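Local coordinates for protein Na-K-Cl cotransporter (Methanosarcina acetivorans, PDB 3G40) that probably carries chloride together with cations across the membrane, the crystallised chain being its cytoplasmic C-terminal domain, at residues N177-L182 with A275-E280; S240-A245 with R262-K267. All blocks are in the same frame, centred on the assembly; numbering follows the deposited sequence.

From the N terminus, the chain first builds the five strands of one half of the sheet, then strand 157-161. Contact 1 begins where helix 179-192 starts; it closes a long loop when the end of strand 271-276 returns to that helix. Within this loop contact 2 closes a shorter one, joining the linker between strands 228-232 and 247-251 to helix 258-268. That helix leads into strand 271-276: contact 2 uses the helix, and contact 1 the second strand, of one beta-alpha-beta unit. They lie on opposite faces of the sheet, centres about 22 Å apart: contact 1 ties a helix start to a strand end, contact 2 a surface loop to a helix.

Contact 1 of 2, residues N177-L182 with A275-E280; sequences NMDLAL and ALDSGE
Asp277, just past the end of strand 271-276, holds the first turn of helix 179-192 by the backbone N-H groups of Asp179 and Leu180; here the end of a central strand of the mixed ten-stranded sheet meets the N terminus of a helix that packs on that sheet. Its OD2 accepts from Asp179 N at 2.9 Å through the syn lone pair. OD1 takes the N-H of Leu180 at 2.8 Å, also on the syn side but 33° out of the carboxylate plane. With CG anti to its carbonyl carbon (chi1 -73°), Asp277 swings both oxygens to the helix. In return its own backbone N gives a nearly straight bond to Asn177 OD1 (2.8 Å), with a C=O...N angle of 160°.

One charge pair works against this: Asp179 OD2 lies 3.1 Å from Asp277 OD2. The helix N-H groups would be expected to offset the repulsion, and Asp179 OD1 accepts from Ala283 N.

The apolar part is small. Ala275 CB lies 4.1 Å from Ala181 CB and 4.0 Å from Leu180 CD1, with Leu142 of strand 140-145 touching both Leu180 and Ala275. A water sits between Ala181 N, from which it accepts, and Ala275 O and Asp277 OD1, to which it donates; at 2.8 Å it gives Asp277 OD1 a second donor besides Leu180 N.

Contact 2 of 2, residues S240-A245 with R262-K267; sequences SKLPFA and RHLMEK
Lys267 sends its ammonium nitrogen past Ser240 into a cluster of backbone carbonyls: NZ donates to the oxygens of Pro236 and Ser239, with a weak further bond to Ile237 O. Held at its tip by the loop ahead of 240-245, the lysine presents its hydrocarbon chain to the segment itself. CG leaves anti to the backbone N (chi1 177°) and the chain then bends at chi3 (-60°), which turns the end of the side chain toward the residues that precede Ser240. The methylenes at the bend lie against the Ser240 carbonyl, whose O is 3.4 Å from Lys267 CG and 3.7 Å from Lys267 CD.

Leu242 meets the same bend and crosses the chain at about a right angle. Its CG and CD2 both rest on Lys267 CD, CG at 4.1 Å. The other methyl reaches farther over the helix, where Leu242 CD1 stands 4.2 Å from the carbonyl O of Leu264 and makes a loose apolar touch with Leu264 CD2 at 4.4 Å.

One water joins the two backbones. It accepts from Leu242 N at 2.9 Å and donates to Lys267 O at 2.9 Å, thereby using a carbonyl of the last turn of helix 258-268 and linking it to the loop without a direct polar bond between the segments.

The contact lies at the surface, its centre about 17 Å from the centre of the chain. Farther along the loop Phe244 packs on Met34 of the second subunit. Beneath, Leu242 touches His248 of strand 247-251, while Leu264 packs on Phe250 of that strand and on Phe274 of strand 271-276, so helix 258-268 covers the two parallel strands it connects and the loop packs beside its C-terminal end.

Contact 1 of 2, residues N177-L182 with A275-E280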
loop_
_atom_site.group_PDB
_atom_site.type_symbol
_atom_site.label_atom_id
_atom_site.label_comp_id
_atom_site.label_asym_id
_atom_site.label_seq_id
_atom_site.Cartn_x
_atom_site.Cartn_y
_atom_site.Cartn_z
ATOM N N ASN A 177 5.722 22.406 -19.390
ATOM C CA ASN A 177 6.009 21.551 -18.239
ATOM C C ASN A 177 4.883 20.577 -17.891
ATOM O O ASN A 177 4.272 20.680 -16.823
ATOM C CB ASN A 177 6.371 22.406 -17.020
ATOM C CG ASN A 177 6.855 21.573 -15.849
ATOM O OD1 ASN A 177 7.427 20.497 -16.031
ATOM N ND2 ASN A 177 6.630 22.067 -14.639
ATOM N N MET A 178 4.610 19.625 -18.783
ATOM C CA MET A 178 3.588 18.621 -18.509
ATOM C C MET A 178 3.832 17.299 -19.235
ATOM O O MET A 178 2.998 16.389 -19.175
ATOM C CB MET A 178 2.174 19.154 -18.860
ATOM C CG MET A 178 1.909 19.258 -20.356
ATOM S SD MET A 178 0.144 19.478 -20.756
ATOM C CE MET A 178 -0.201 21.003 -19.883
ATOM N N ASP A 179 4.966 17.181 -19.920
ATOM C CA ASP A 179 5.242 15.956 -20.666
ATOM C C ASP A 179 5.387 14.736 -19.755
ATOM O O ASP A 179 4.805 13.676 -20.030
ATOM C CB ASP A 179 6.490 16.111 -21.527
ATOM C CG ASP A 179 6.300 17.104 -22.644
ATOM O OD1 ASP A 179 6.046 16.673 -23.781
ATOM O OD2 ASP A 179 6.404 18.312 -22.375
ATOM N N LEU A 180 6.164 14.886 -18.683
ATOM C CA LEU A 180 6.400 13.787 -17.742
ATOM C C LEU A 180 5.078 13.429 -17.049
ATOM O O LEU A 180 4.754 12.255 -16.877
ATOM C CB LEU A 180 7.454 14.192 -16.696
ATOM C CG LEU A 180 8.470 13.184 -16.155
ATOM C CD1 LEU A 180 8.905 13.573 -14.734
ATOM C CD2 LEU A 180 7.975 11.744 -16.209
ATOM N N ALA A 181 4.310 14.448 -16.661
ATOM C CA ALA A 181 2.998 14.224 -16.045
ATOM C C ALA A 181 2.102 13.348 -16.925
ATOM O O ALA A 181 1.526 12.365 -16.457
ATOM C CB ALA A 181 2.303 15.568 -15.740
ATOM N N LEU A 182 2.019 13.691 -18.209
ATOM C CA LEU A 182 1.215 12.927 -19.165
ATOM C C LEU A 182 1.713 11.496 -19.346
ATOM O O LEU A 182 0.925 10.553 -19.388
ATOM C CB LEU A 182 1.173 13.644 -20.519
ATOM C CG LEU A 182 0.368 13.009 -21.649
ATOM C CD1 LEU A 182 -1.094 12.783 -21.211
ATOM C CD2 LEU A 182 0.442 13.908 -22.885
ATOM N N ALA A 275 5.156 16.170 -11.113
ATOM C CA ALA A 275 6.123 15.870 -12.150
ATOM C C ALA A 275 6.713 17.117 -12.812
ATOM O O ALA A 275 5.986 17.929 -13.398
ATOM C CB ALA A 275 5.495 14.957 -13.191
ATOM N N LEU A 276 8.039 17.257 -12.721
ATOM C CA LEU A 276 8.757 18.349 -13.375
ATOM C C LEU A 276 9.515 17.784 -14.564
ATOM O O LEU A 276 10.273 16.824 -14.422
ATOM C CB LEU A 276 9.727 19.020 -12.397
ATOM C CG LEU A 276 10.745 20.025 -12.940
ATOM C CD1 LEU A 276 10.075 21.263 -13.524
ATOM C CD2 LEU A 276 11.709 20.415 -11.830
ATOM N N ASP A 277 9.304 18.379 -15.733
ATOM C CA ASP A 277 9.964 17.946 -16.962
ATOM C C ASP A 277 11.459 18.261 -16.956
ATOM O O ASP A 277 11.902 19.203 -16.303
ATOM C CB ASP A 277 9.369 18.671 -18.166
ATOM C CG ASP A 277 7.992 18.177 -18.527
ATOM O OD1 ASP A 277 7.478 17.251 -17.863
ATOM O OD2 ASP A 277 7.434 18.719 -19.492
ATOM N N SER A 278 12.227 17.490 -17.713
ATOM C CA SER A 278 13.625 17.825 -17.937
ATOM C C SER A 278 13.655 18.927 -18.978
ATOM O O SER A 278 14.585 19.734 -19.029
ATOM C CB SER A 278 14.392 16.619 -18.466
ATOM O OG SER A 278 13.887 16.219 -19.730
ATOM N N GLY A 279 12.620 18.951 -19.808
ATOM C CA GLY A 279 12.556 19.886 -20.917
ATOM C C GLY A 279 12.898 19.193 -22.222
ATOM O O GLY A 279 12.717 19.747 -23.306
ATOM N N GLU A 280 13.394 17.964 -22.112
ATOM C CA GLU A 280 13.795 17.194 -23.279
ATOM C C GLU A 280 12.743 16.171 -23.705
ATOM O O GLU A 280 12.824 15.616 -24.800
ATOM C CB GLU A 280 15.141 16.509 -23.020
ATOM C CG GLU A 280 16.257 17.499 -22.709
ATOM C CD GLU A 280 17.604 16.828 -22.482
ATOM O OE1 GLU A 280 17.631 15.599 -22.245
ATOM O OE2 GLU A 280 18.636 17.535 -22.536
HETATM O O HOH W 1 5.399 17.207 -16.000
#

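Contact 2 of 2, residues S240-A245 with R262-K267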
loop_
_atom_site.group_PDB
_atom_site.type_symbol
_atom_site.label_atom_id
_atom_site.label_comp_id
_atom_site.label_asym_id
_atom_site.label_seq_id
_atom_site.Cartn_x
_atom_site.Cartn_y
_atom_site.Cartn_z
ATOM N N SER A 240 -12.384 23.864 -2.206
ATOM C CA SER A 240 -12.432 23.203 -0.905
ATOM C C SER A 240 -12.207 21.691 -1.009
ATOM O O SER A 240 -11.679 21.070 -0.087
ATOM C CB SER A 240 -13.761 23.499 -0.207
ATOM O OG SER A 240 -14.847 23.349 -1.106
ATOM N N LYS A 241 -12.606 21.109 -2.137
ATOM C CA LYS A 241 -12.500 19.669 -2.350
ATOM C C LYS A 241 -12.071 19.384 -3.786
ATOM O O LYS A 241 -12.320 20.189 -4.683
ATOM C CB LYS A 241 -13.850 19.004 -2.082
ATOM C CG LYS A 241 -14.962 19.550 -2.963
ATOM C CD LYS A 241 -16.345 19.122 -2.499
ATOM C CE LYS A 241 -17.430 19.848 -3.296
ATOM N NZ LYS A 241 -18.808 19.403 -2.942
ATOM N N LEU A 242 -11.430 18.237 -4.003
ATOM C CA LEU A 242 -11.040 17.823 -5.347
ATOM C C LEU A 242 -11.926 16.676 -5.832
ATOM O O LEU A 242 -12.443 15.908 -5.026
ATOM C CB LEU A 242 -9.573 17.380 -5.363
ATOM C CG LEU A 242 -8.525 18.392 -4.900
ATOM C CD1 LEU A 242 -7.128 17.842 -5.131
ATOM C CD2 LEU A 242 -8.706 19.717 -5.627
ATOM N N PRO A 243 -12.119 16.565 -7.153
ATOM C CA PRO A 243 -12.821 15.390 -7.670
ATOM C C PRO A 243 -11.996 14.162 -7.309
ATOM O O PRO A 243 -10.763 14.196 -7.446
ATOM C CB PRO A 243 -12.799 15.597 -9.185
ATOM C CG PRO A 243 -12.575 17.053 -9.374
ATOM C CD PRO A 243 -11.746 17.510 -8.218
ATOM N N PHE A 244 -12.652 13.095 -6.865
ATOM C CA PHE A 244 -11.925 11.979 -6.254
ATOM C C PHE A 244 -11.056 11.165 -7.225
ATOM O O PHE A 244 -11.468 10.887 -8.352
ATOM C CB PHE A 244 -12.862 11.029 -5.517
ATOM C CG PHE A 244 -12.129 9.871 -4.892
ATOM C CD1 PHE A 244 -11.500 10.022 -3.667
ATOM C CD2 PHE A 244 -12.012 8.658 -5.560
ATOM C CE1 PHE A 244 -10.789 8.968 -3.095
ATOM C CE2 PHE A 244 -11.300 7.603 -4.995
ATOM C CZ PHE A 244 -10.695 7.761 -3.760
ATOM N N ALA A 245 -9.859 10.784 -6.781
ATOM C CA ALA A 245 -9.013 9.832 -7.523
ATOM C C ALA A 245 -8.123 9.026 -6.563
ATOM O O ALA A 245 -7.850 9.475 -5.464
ATOM C CB ALA A 245 -8.135 10.549 -8.542
ATOM N N ARG A 262 1.849 19.529 -0.196
ATOM C CA ARG A 262 1.338 18.792 0.951
ATOM C C ARG A 262 -0.140 19.088 1.142
ATOM O O ARG A 262 -0.930 18.190 1.422
ATOM C CB ARG A 262 2.103 19.148 2.225
ATOM C CG ARG A 262 3.509 18.578 2.302
ATOM C CD ARG A 262 4.134 18.869 3.661
ATOM N NE ARG A 262 5.501 18.372 3.742
ATOM C CZ ARG A 262 6.575 19.089 3.431
ATOM N NH1 ARG A 262 6.442 20.346 3.023
ATOM N NH2 ARG A 262 7.783 18.549 3.532
ATOM N N HIS A 263 -0.506 20.356 0.990
ATOM C CA HIS A 263 -1.887 20.779 1.156
ATOM C C HIS A 263 -2.820 20.110 0.150
ATOM O O HIS A 263 -3.953 19.762 0.480
ATOM C CB HIS A 263 -2.004 22.302 1.042
ATOM C CG HIS A 263 -3.416 22.801 1.087
ATOM N ND1 HIS A 263 -4.184 22.761 2.232
ATOM C CD2 HIS A 263 -4.200 23.348 0.127
ATOM C CE1 HIS A 263 -5.380 23.262 1.976
ATOM N NE2 HIS A 263 -5.415 23.625 0.706
ATOM N N LEU A 264 -2.354 19.947 -1.083
ATOM C CA LEU A 264 -3.176 19.306 -2.100
ATOM C C LEU A 264 -3.471 17.860 -1.713
ATOM O O LEU A 264 -4.596 17.378 -1.866
ATOM C CB LEU A 264 -2.511 19.396 -3.480
ATOM C CG LEU A 264 -2.669 20.745 -4.201
ATOM C CD1 LEU A 264 -1.721 20.872 -5.398
ATOM C CD2 LEU A 264 -4.121 20.997 -4.630
ATOM N N MET A 265 -2.459 17.170 -1.189
ATOM C CA MET A 265 -2.639 15.777 -0.827
ATOM C C MET A 265 -3.622 15.641 0.333
ATOM O O MET A 265 -4.473 14.756 0.334
ATOM C CB MET A 265 -1.292 15.110 -0.497
ATOM C CG MET A 265 -1.460 13.676 -0.027
ATOM S SD MET A 265 -1.440 13.587 1.769
ATOM C CE MET A 265 0.306 13.824 2.051
ATOM N N GLU A 266 -3.516 16.539 1.306
ATOM C CA GLU A 266 -4.373 16.495 2.484
ATOM C C GLU A 266 -5.822 16.794 2.122
ATOM O O GLU A 266 -6.737 16.149 2.627
ATOM C CB GLU A 266 -3.890 17.500 3.525
ATOM C CG GLU A 266 -2.571 17.116 4.168
ATOM C CD GLU A 266 -1.863 18.303 4.789
ATOM O OE1 GLU A 266 -2.455 19.406 4.813
ATOM O OE2 GLU A 266 -0.714 18.133 5.248
ATOM N N LYS A 267 -6.013 17.778 1.251
ATOM C CA LYS A 267 -7.344 18.168 0.785
ATOM C C LYS A 267 -7.967 17.054 -0.055
ATOM O O LYS A 267 -9.151 16.755 0.076
ATOM C CB LYS A 267 -7.251 19.459 -0.031
ATOM C CG LYS A 267 -8.564 19.926 -0.618
ATOM C CD LYS A 267 -8.332 20.939 -1.729
ATOM C CE LYS A 267 -7.593 22.171 -1.231
ATOM N NZ LYS A 267 -7.400 23.189 -2.309
HETATM O O HOH W 2 -11.331 16.408 -1.730
#